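Local structure of ABC transporter periplasmic peptide-binding protein (Pseudoalteromonas, 4QFL) at residues 53-58 with 224-229; 205-208 with 214-217. The protein binds dipeptides such as Ala-Phe in the periplasm, probably handing them to an ABC transporter for uptake into the cell. One frame throughout, in Å; residues are numbered along the deposited sequence. Where two conformers were deposited one is given.

Interaction 1: 53-58 with 224-229; sequences IDIIAN and VRFYKN
Ile-55 of the helix meets two residues of the strand, Val-224 and Phe-226, and its gamma methyl serves both. That methyl, CG2, lies 4.1 Å from CG1 of Val-224, the two branched side chains crossing obliquely. It is also 4.3 Å from CZ of Phe-226, so it lies between the valine and the end of the ring. The closest approach, however, is made by the helix backbone: the carbonyl O of Ile-55 stands 3.6 Å from CE2 of Phe-226, near the ring plane. The slightly positive C-H rim of the phenylalanine is thus turned to the oxygen, an arrangement that should be mildly favourable electrostatically, whereas a ring face would set pi density against it.

A second layer helps to set this geometry. Val-224 and Phe-226, two residues apart on one strand, project from the same side, and CG2 of Val-224 rests 3.4 Å above one face of the aromatic ring, offset toward its rim. The phenylalanine is therefore supported on a face by its own strand while its edge meets the helix. In Ile-55, chi1 of -60° places CG2 anti to the backbone N and directs this methyl, rather than the longer CG1 branch, to the ring. Beta-branched valine suits the strand, and Ile-55 suits the buried side of the helix through its apolar CG2.

Farther out, Gln-59 and Leu-60 of helix 50-60 also touch Phe-226, and Tyr-244 packs on both Ile-55 and Val-224. Backbone hydrogen bonds join Val-224 to Tyr-244 and Phe-226 to Leu-242, tying the strand to 241-246, while Arg-225 and Tyr-227 bond to strand 213-219. Helix 50-60, which starts at the dipeptide-contacting Gly-50, is thereby packed against strand 223-228 where that strand lies between its two antiparallel neighbours.

Interaction 2: 205-208 with 214-217; sequences QYPV and IYKE
Tyr-215 carries the strand's side of this contact, its ring meeting Pro-207 and Tyr-206 of the loop. Among the apolar contacts, the proline CD methylene sits 3.4 Å from CD2 of Tyr-215, and the two side chains cross at about a right angle. CG of Pro-207 adds a contact to CB of Tyr-215 at 3.7 Å. The tyrosine's chi1 of 174° carries its ring out from the strand, across the proline to Tyr-206, the residue before it.

The aromatic pair is oblique: the rings of Tyr-206 and Tyr-215 are inclined at 75°, and CD2 of Tyr-206 comes 3.5 Å from CE1 of Tyr-215.

Polar groups are joined through water. One water donates to Gln-205 O at 2.8 Å and hydrogen-bonds Tyr-215 OH at 2.7 Å; a second donates to Pro-207 O and accepts from Tyr-215 N. Proline, lacking an N-H, suits an irregular segment that offers its carbonyl and ring carbons instead. A leucine in place of Tyr-215 would probably leave the first water without its hydroxyl partner and Tyr-206 without the ring it leans on.

Phe-42 packs edge-to-face with Tyr-215, and Tyr-106 does so with Tyr-206. Beyond them, Lys-216 and Glu-217 form a classic beta bulge opposite Arg-225, where strand 213-219 pairs with 223-228.

The two contacts lie with their centres about 8 Å apart and share a pair of adjacent antiparallel strands: 213-219 belongs to interaction 2 and 223-228 to interaction 1. Tyr-227 O to Ile-214 N, a probable hydrogen bond, and the salt bridge between Arg-225 NE and Glu-217 OE1 connect their strands directly. Along the chain, interaction 2 is a short closure nested within the much longer excursion from helix 50-60 to strand 223-228. Together they join the loop after helix 188-196, the strand pair and helix 50-60 into one continuous packing unit, with the side chain of Ile-55 about 11 Å from the bound phenylalanine, back from the dipeptide pocket itself.

Interaction 1: 53-58 with 224-229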
ATOM      1  N   ILE A  53      -4.305   6.662   0.826  1.00 16.76           N
ATOM      2  CA  ILE A  53      -3.725   6.975  -0.481  1.00 15.64           C
ATOM      3  C   ILE A  53      -4.780   7.002  -1.589  1.00 15.58           C
ATOM      4  O   ILE A  53      -4.707   7.817  -2.517  1.00 16.64           O
ATOM      5  CB  ILE A  53      -2.597   5.979  -0.849  1.00 14.84           C
ATOM      6  CG1 ILE A  53      -1.485   6.018   0.205  1.00 17.15           C
ATOM      7  CG2 ILE A  53      -2.041   6.293  -2.215  1.00 20.78           C
ATOM      8  CD1 ILE A  53      -0.919   7.404   0.455  1.00 19.73           C
ATOM      9  N   ASP A  54      -5.763   6.113  -1.491  1.00 16.11           N
ATOM     10  CA  ASP A  54      -6.817   6.052  -2.490  1.00 17.17           C
ATOM     11  C   ASP A  54      -7.544   7.384  -2.543  1.00 17.84           C
ATOM     12  O   ASP A  54      -8.023   7.782  -3.599  1.00 18.49           O
ATOM     13  CB  ASP A  54      -7.801   4.915  -2.200  1.00 17.11           C
ATOM     14  CG  ASP A  54      -7.340   3.575  -2.768  1.00 19.21           C
ATOM     15  OD1 ASP A  54      -6.344   3.555  -3.519  1.00 19.17           O
ATOM     16  OD2 ASP A  54      -7.978   2.539  -2.478  1.00 15.74           O
ATOM     17  N   ILE A  55      -7.618   8.072  -1.405  1.00 17.13           N
ATOM     18  CA  ILE A  55      -8.278   9.381  -1.328  1.00 15.54           C
ATOM     19  C   ILE A  55      -7.413  10.516  -1.883  1.00 17.02           C
ATOM     20  O   ILE A  55      -7.871  11.285  -2.722  1.00 16.78           O
ATOM     21  CB  ILE A  55      -8.701   9.741   0.121  1.00 15.67           C
ATOM     22  CG1 ILE A  55      -9.679   8.707   0.662  1.00 16.11           C
ATOM     23  CG2 ILE A  55      -9.325  11.133   0.183  1.00 14.23           C
ATOM     24  CD1 ILE A  55     -10.025   8.887   2.121  1.00 16.43           C
ATOM     25  N   ILE A  56      -6.163  10.609  -1.434  1.00 16.11           N
ATOM     26  CA  ILE A  56      -5.372  11.825  -1.618  1.00 14.52           C
ATOM     27  C   ILE A  56      -4.348  11.852  -2.760  1.00 15.89           C
ATOM     28  O   ILE A  56      -4.104  12.901  -3.342  1.00 19.15           O
ATOM     29  CB  ILE A  56      -4.638  12.217  -0.303  1.00 14.43           C
ATOM     30  CG1 ILE A  56      -3.579  11.175   0.049  1.00 16.39           C
ATOM     31  CG2 ILE A  56      -5.631  12.386   0.835  1.00 15.20           C
ATOM     32  CD1 ILE A  56      -2.788  11.502   1.314  1.00 15.85           C
ATOM     33  N   ALA A  57      -3.751  10.713  -3.083  1.00 16.88           N
ATOM     34  CA  ALA A  57      -2.529  10.696  -3.887  1.00 15.01           C
ATOM     35  C   ALA A  57      -2.697  11.154  -5.335  1.00 17.45           C
ATOM     36  O   ALA A  57      -2.091  12.138  -5.757  1.00 17.46           O
ATOM     37  CB  ALA A  57      -1.905   9.316  -3.842  1.00 17.11           C
ATOM     38  N   ASN A  58      -3.524  10.439  -6.095  1.00 18.57           N
ATOM     39  CA  ASN A  58      -3.720  10.758  -7.502  1.00 18.99           C
ATOM     40  C   ASN A  58      -4.619  11.955  -7.701  1.00 18.55           C
ATOM     41  O   ASN A  58      -4.683  12.496  -8.802  1.00 20.89           O
ATOM     42  CB  ASN A  58      -4.302   9.566  -8.270  1.00 17.23           C
ATOM     43  CG  ASN A  58      -3.325   8.439  -8.411  1.00 20.35           C
ATOM     44  OD1 ASN A  58      -3.592   7.309  -7.994  1.00 24.77           O
ATOM     45  ND2 ASN A  58      -2.182   8.731  -8.995  1.00 17.36           N
ATOM     46  N   VAL A 224     -14.704  14.073   2.985  1.00 19.76           N
ATOM     47  CA  VAL A 224     -13.691  14.913   2.392  1.00 19.46           C
ATOM     48  C   VAL A 224     -14.237  15.466   1.082  1.00 20.44           C
ATOM     49  O   VAL A 224     -14.880  14.763   0.302  1.00 20.22           O
ATOM     50  CB  VAL A 224     -12.331  14.184   2.246  1.00 20.46           C
ATOM     51  CG1 VAL A 224     -12.531  12.695   2.176  1.00 25.16           C
ATOM     52  CG2 VAL A 224     -11.543  14.708   1.055  1.00 19.40           C
ATOM     53  N   ARG A 225     -14.025  16.760   0.885  1.00 19.69           N
ATOM     54  CA  ARG A 225     -14.501  17.451  -0.287  1.00 21.20           C
ATOM     55  C   ARG A 225     -13.314  18.080  -1.018  1.00 20.76           C
ATOM     56  O   ARG A 225     -12.497  18.781  -0.413  1.00 18.44           O
ATOM     57  CB  ARG A 225     -15.516  18.514   0.137  1.00 25.04           C
ATOM     58  CG  ARG A 225     -16.215  19.197  -0.997  1.00 28.31           C
ATOM     59  CD  ARG A 225     -17.020  20.376  -0.484  1.00 33.52           C
ATOM     60  NE  ARG A 225     -17.905  20.015   0.622  1.00 34.69           N
ATOM     61  CZ  ARG A 225     -19.063  19.383   0.470  1.00 36.51           C
ATOM     62  NH1 ARG A 225     -19.466  19.016  -0.736  1.00 35.63           N
ATOM     63  NH2 ARG A 225     -19.814  19.103   1.525  1.00 40.38           N
ATOM     64  N   PHE A 226     -13.214  17.779  -2.312  1.00 19.58           N
ATOM     65  CA  PHE A 226     -12.239  18.387  -3.208  1.00 21.89           C
ATOM     66  C   PHE A 226     -12.981  19.080  -4.347  1.00 25.03           C
ATOM     67  O   PHE A 226     -14.133  18.740  -4.658  1.00 24.10           O
ATOM     68  CB  PHE A 226     -11.342  17.332  -3.863  1.00 20.59           C
ATOM     69  CG  PHE A 226     -10.451  16.574  -2.909  1.00 19.54           C
ATOM     70  CD1 PHE A 226     -10.051  17.120  -1.699  1.00 17.90           C
ATOM     71  CD2 PHE A 226      -9.997  15.306  -3.250  1.00 19.24           C
ATOM     72  CE1 PHE A 226      -9.226  16.414  -0.842  1.00 16.72           C
ATOM     73  CE2 PHE A 226      -9.168  14.589  -2.391  1.00 19.29           C
ATOM     74  CZ  PHE A 226      -8.785  15.150  -1.183  1.00 18.64           C
ATOM     75  N   TYR A 227     -12.325  20.042  -4.984  0.52 24.24           N
ATOM     76  CA  TYR A 227     -12.879  20.627  -6.196  0.52 24.24           C
ATOM     77  C   TYR A 227     -11.866  20.662  -7.330  0.52 22.50           C
ATOM     78  O   TYR A 227     -10.654  20.598  -7.114  0.52 21.63           O
ATOM     79  CB  TYR A 227     -13.472  22.013  -5.932  0.52 24.30           C
ATOM     80  CG  TYR A 227     -12.468  23.071  -5.555  0.52 23.75           C
ATOM     81  CD1 TYR A 227     -11.955  23.140  -4.268  0.52 24.08           C
ATOM     82  CD2 TYR A 227     -12.049  24.012  -6.480  0.52 23.22           C
ATOM     83  CE1 TYR A 227     -11.043  24.112  -3.916  0.52 22.82           C
ATOM     84  CE2 TYR A 227     -11.144  24.989  -6.140  0.52 23.32           C
ATOM     85  CZ  TYR A 227     -10.644  25.038  -4.857  0.52 24.44           C
ATOM     86  OH  TYR A 227      -9.741  26.015  -4.517  0.52 23.52           O
ATOM     87  N   LYS A 228     -12.381  20.758  -8.544  1.00 22.69           N
ATOM     88  CA  LYS A 228     -11.556  20.697  -9.737  1.00 20.64           C
ATOM     89  C   LYS A 228     -10.467  21.782  -9.753  1.00 20.51           C
ATOM     90  O   LYS A 228     -10.703  22.940  -9.393  1.00 21.13           O
ATOM     91  CB  LYS A 228     -12.451  20.778 -10.980  1.00 20.38           C
ATOM     92  CG  LYS A 228     -12.022  21.779 -12.011  1.00 26.13           C
ATOM     93  CD  LYS A 228     -12.811  21.610 -13.301  1.00 25.08           C
ATOM     94  CE  LYS A 228     -12.131  22.344 -14.446  1.00 25.13           C
ATOM     95  NZ  LYS A 228     -12.672  21.966 -15.777  1.00 28.65           N
ATOM     96  N   ASN A 229      -9.260  21.385 -10.138  1.00 24.67           N
ATOM     97  CA  ASN A 229      -8.176  22.335 -10.380  1.00 23.81           C
ATOM     98  C   ASN A 229      -8.236  22.856 -11.809  1.00 22.19           C
ATOM     99  O   ASN A 229      -7.837  22.157 -12.745  1.00 22.38           O
ATOM    100  CB  ASN A 229      -6.815  21.689 -10.119  1.00 21.94           C
ATOM    101  CG  ASN A 229      -5.658  22.582 -10.534  1.00 22.67           C
ATOM    102  OD1 ASN A 229      -5.844  23.758 -10.854  1.00 21.74           O
ATOM    103  ND2 ASN A 229      -4.459  22.027 -10.528  1.00 19.92           N
TER

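Interaction 2: 205-208 with 214-217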
ATOM      1  N   GLN A 205      -1.968  18.672   6.758  1.00 19.95           N
ATOM      2  CA  GLN A 205      -3.413  18.582   6.966  1.00 20.47           C
ATOM      3  C   GLN A 205      -4.189  19.383   5.941  1.00 22.56           C
ATOM      4  O   GLN A 205      -5.295  19.016   5.546  1.00 22.88           O
ATOM      5  CB  GLN A 205      -3.784  19.119   8.338  1.00 26.19           C
ATOM      6  CG  GLN A 205      -3.136  18.417   9.489  1.00 27.94           C
ATOM      7  CD  GLN A 205      -3.657  18.940  10.799  1.00 34.00           C
ATOM      8  OE1 GLN A 205      -4.757  18.586  11.219  1.00 39.97           O
ATOM      9  NE2 GLN A 205      -2.881  19.810  11.448  1.00 29.45           N
ATOM     10  N   TYR A 206      -3.615  20.510   5.548  1.00 22.04           N
ATOM     11  CA  TYR A 206      -4.206  21.371   4.539  1.00 23.00           C
ATOM     12  C   TYR A 206      -3.237  21.425   3.386  1.00 18.92           C
ATOM     13  O   TYR A 206      -2.340  22.255   3.346  1.00 19.87           O
ATOM     14  CB  TYR A 206      -4.466  22.755   5.107  1.00 23.31           C
ATOM     15  CG  TYR A 206      -5.448  22.712   6.229  1.00 21.73           C
ATOM     16  CD1 TYR A 206      -5.023  22.493   7.526  1.00 25.24           C
ATOM     17  CD2 TYR A 206      -6.804  22.859   5.994  1.00 23.34           C
ATOM     18  CE1 TYR A 206      -5.923  22.446   8.577  1.00 25.72           C
ATOM     19  CE2 TYR A 206      -7.716  22.814   7.033  1.00 28.49           C
ATOM     20  CZ  TYR A 206      -7.265  22.609   8.328  1.00 26.66           C
ATOM     21  OH  TYR A 206      -8.147  22.559   9.381  1.00 27.74           O
ATOM     22  N   PRO A 207      -3.420  20.507   2.445  1.00 18.14           N
ATOM     23  CA  PRO A 207      -2.425  20.203   1.429  1.00 18.36           C
ATOM     24  C   PRO A 207      -2.410  21.196   0.280  1.00 18.01           C
ATOM     25  O   PRO A 207      -3.431  21.825  -0.046  1.00 17.90           O
ATOM     26  CB  PRO A 207      -2.872  18.834   0.926  1.00 17.57           C
ATOM     27  CG  PRO A 207      -4.339  18.850   1.092  1.00 18.11           C
ATOM     28  CD  PRO A 207      -4.627  19.671   2.312  1.00 18.98           C
ATOM     29  N   VAL A 208      -1.234  21.320  -0.330  1.00 16.93           N
ATOM     30  CA  VAL A 208      -1.092  22.005  -1.598  1.00 16.14           C
ATOM     31  C   VAL A 208      -0.335  21.103  -2.547  1.00 17.01           C
ATOM     32  O   VAL A 208       0.794  20.720  -2.274  1.00 18.98           O
ATOM     33  CB  VAL A 208      -0.324  23.329  -1.449  1.00 18.37           C
ATOM     34  CG1 VAL A 208      -0.056  23.937  -2.814  1.00 15.90           C
ATOM     35  CG2 VAL A 208      -1.117  24.300  -0.576  1.00 20.30           C
ATOM     36  N   ILE A 214      -8.326  20.004  -5.803  1.00 20.89           N
ATOM     37  CA  ILE A 214      -7.794  20.863  -4.760  1.00 17.42           C
ATOM     38  C   ILE A 214      -8.551  20.607  -3.482  1.00 19.49           C
ATOM     39  O   ILE A 214      -9.743  20.311  -3.512  1.00 21.98           O
ATOM     40  CB  ILE A 214      -7.960  22.347  -5.135  1.00 20.86           C
ATOM     41  CG1 ILE A 214      -7.352  22.606  -6.511  1.00 20.87           C
ATOM     42  CG2 ILE A 214      -7.341  23.248  -4.082  1.00 22.19           C
ATOM     43  CD1 ILE A 214      -7.486  24.036  -6.966  1.00 21.35           C
ATOM     44  N   TYR A 215      -7.865  20.719  -2.357  1.00 20.44           N
ATOM     45  CA  TYR A 215      -8.495  20.540  -1.051  1.00 21.95           C
ATOM     46  C   TYR A 215      -9.511  21.644  -0.742  1.00 23.20           C
ATOM     47  O   TYR A 215      -9.206  22.837  -0.867  1.00 22.67           O
ATOM     48  CB  TYR A 215      -7.425  20.491   0.039  1.00 18.39           C
ATOM     49  CG  TYR A 215      -7.960  20.442   1.447  1.00 19.34           C
ATOM     50  CD1 TYR A 215      -8.357  21.604   2.099  1.00 21.44           C
ATOM     51  CD2 TYR A 215      -8.045  19.238   2.136  1.00 19.31           C
ATOM     52  CE1 TYR A 215      -8.834  21.568   3.392  1.00 22.74           C
ATOM     53  CE2 TYR A 215      -8.523  19.191   3.433  1.00 21.65           C
ATOM     54  CZ  TYR A 215      -8.913  20.364   4.054  1.00 21.72           C
ATOM     55  OH  TYR A 215      -9.388  20.333   5.340  1.00 24.85           O
ATOM     56  N   LYS A 216     -10.714  21.238  -0.341  1.00 23.18           N
ATOM     57  CA  LYS A 216     -11.748  22.179   0.100  1.00 22.69           C
ATOM     58  C   LYS A 216     -12.104  21.992   1.581  1.00 23.19           C
ATOM     59  O   LYS A 216     -12.036  22.937   2.367  1.00 24.97           O
ATOM     60  CB  LYS A 216     -12.997  22.048  -0.776  1.00 23.22           C
ATOM     61  CG  LYS A 216     -14.130  22.981  -0.407  1.00 29.32           C
ATOM     62  CD  LYS A 216     -13.757  24.435  -0.638  1.00 27.51           C
ATOM     63  CE  LYS A 216     -14.814  25.387  -0.063  1.00 34.11           C
ATOM     64  NZ  LYS A 216     -16.150  25.235  -0.715  1.00 34.51           N
ATOM     65  N   GLU A 217     -12.445  20.765   1.970  1.00 23.67           N
ATOM     66  CA  GLU A 217     -13.060  20.527   3.267  1.00 24.76           C
ATOM     67  C   GLU A 217     -12.842  19.102   3.778  1.00 22.48           C
ATOM     68  O   GLU A 217     -12.718  18.161   3.002  1.00 20.10           O
ATOM     69  CB  GLU A 217     -14.560  20.804   3.137  1.00 28.28           C
ATOM     70  CG  GLU A 217     -15.358  20.774   4.422  1.00 30.76           C
ATOM     71  CD  GLU A 217     -16.846  20.924   4.161  1.00 35.09           C
ATOM     72  OE1 GLU A 217     -17.206  21.486   3.104  1.00 41.37           O
ATOM     73  OE2 GLU A 217     -17.655  20.474   4.999  1.00 41.25           O
TER
HETATM   74  O   HOH W   1      -7.711  18.770   6.844  1.00 25.91           O
HETATM   75  O   HOH W   2      -5.258  21.017  -2.209  1.00 19.00           O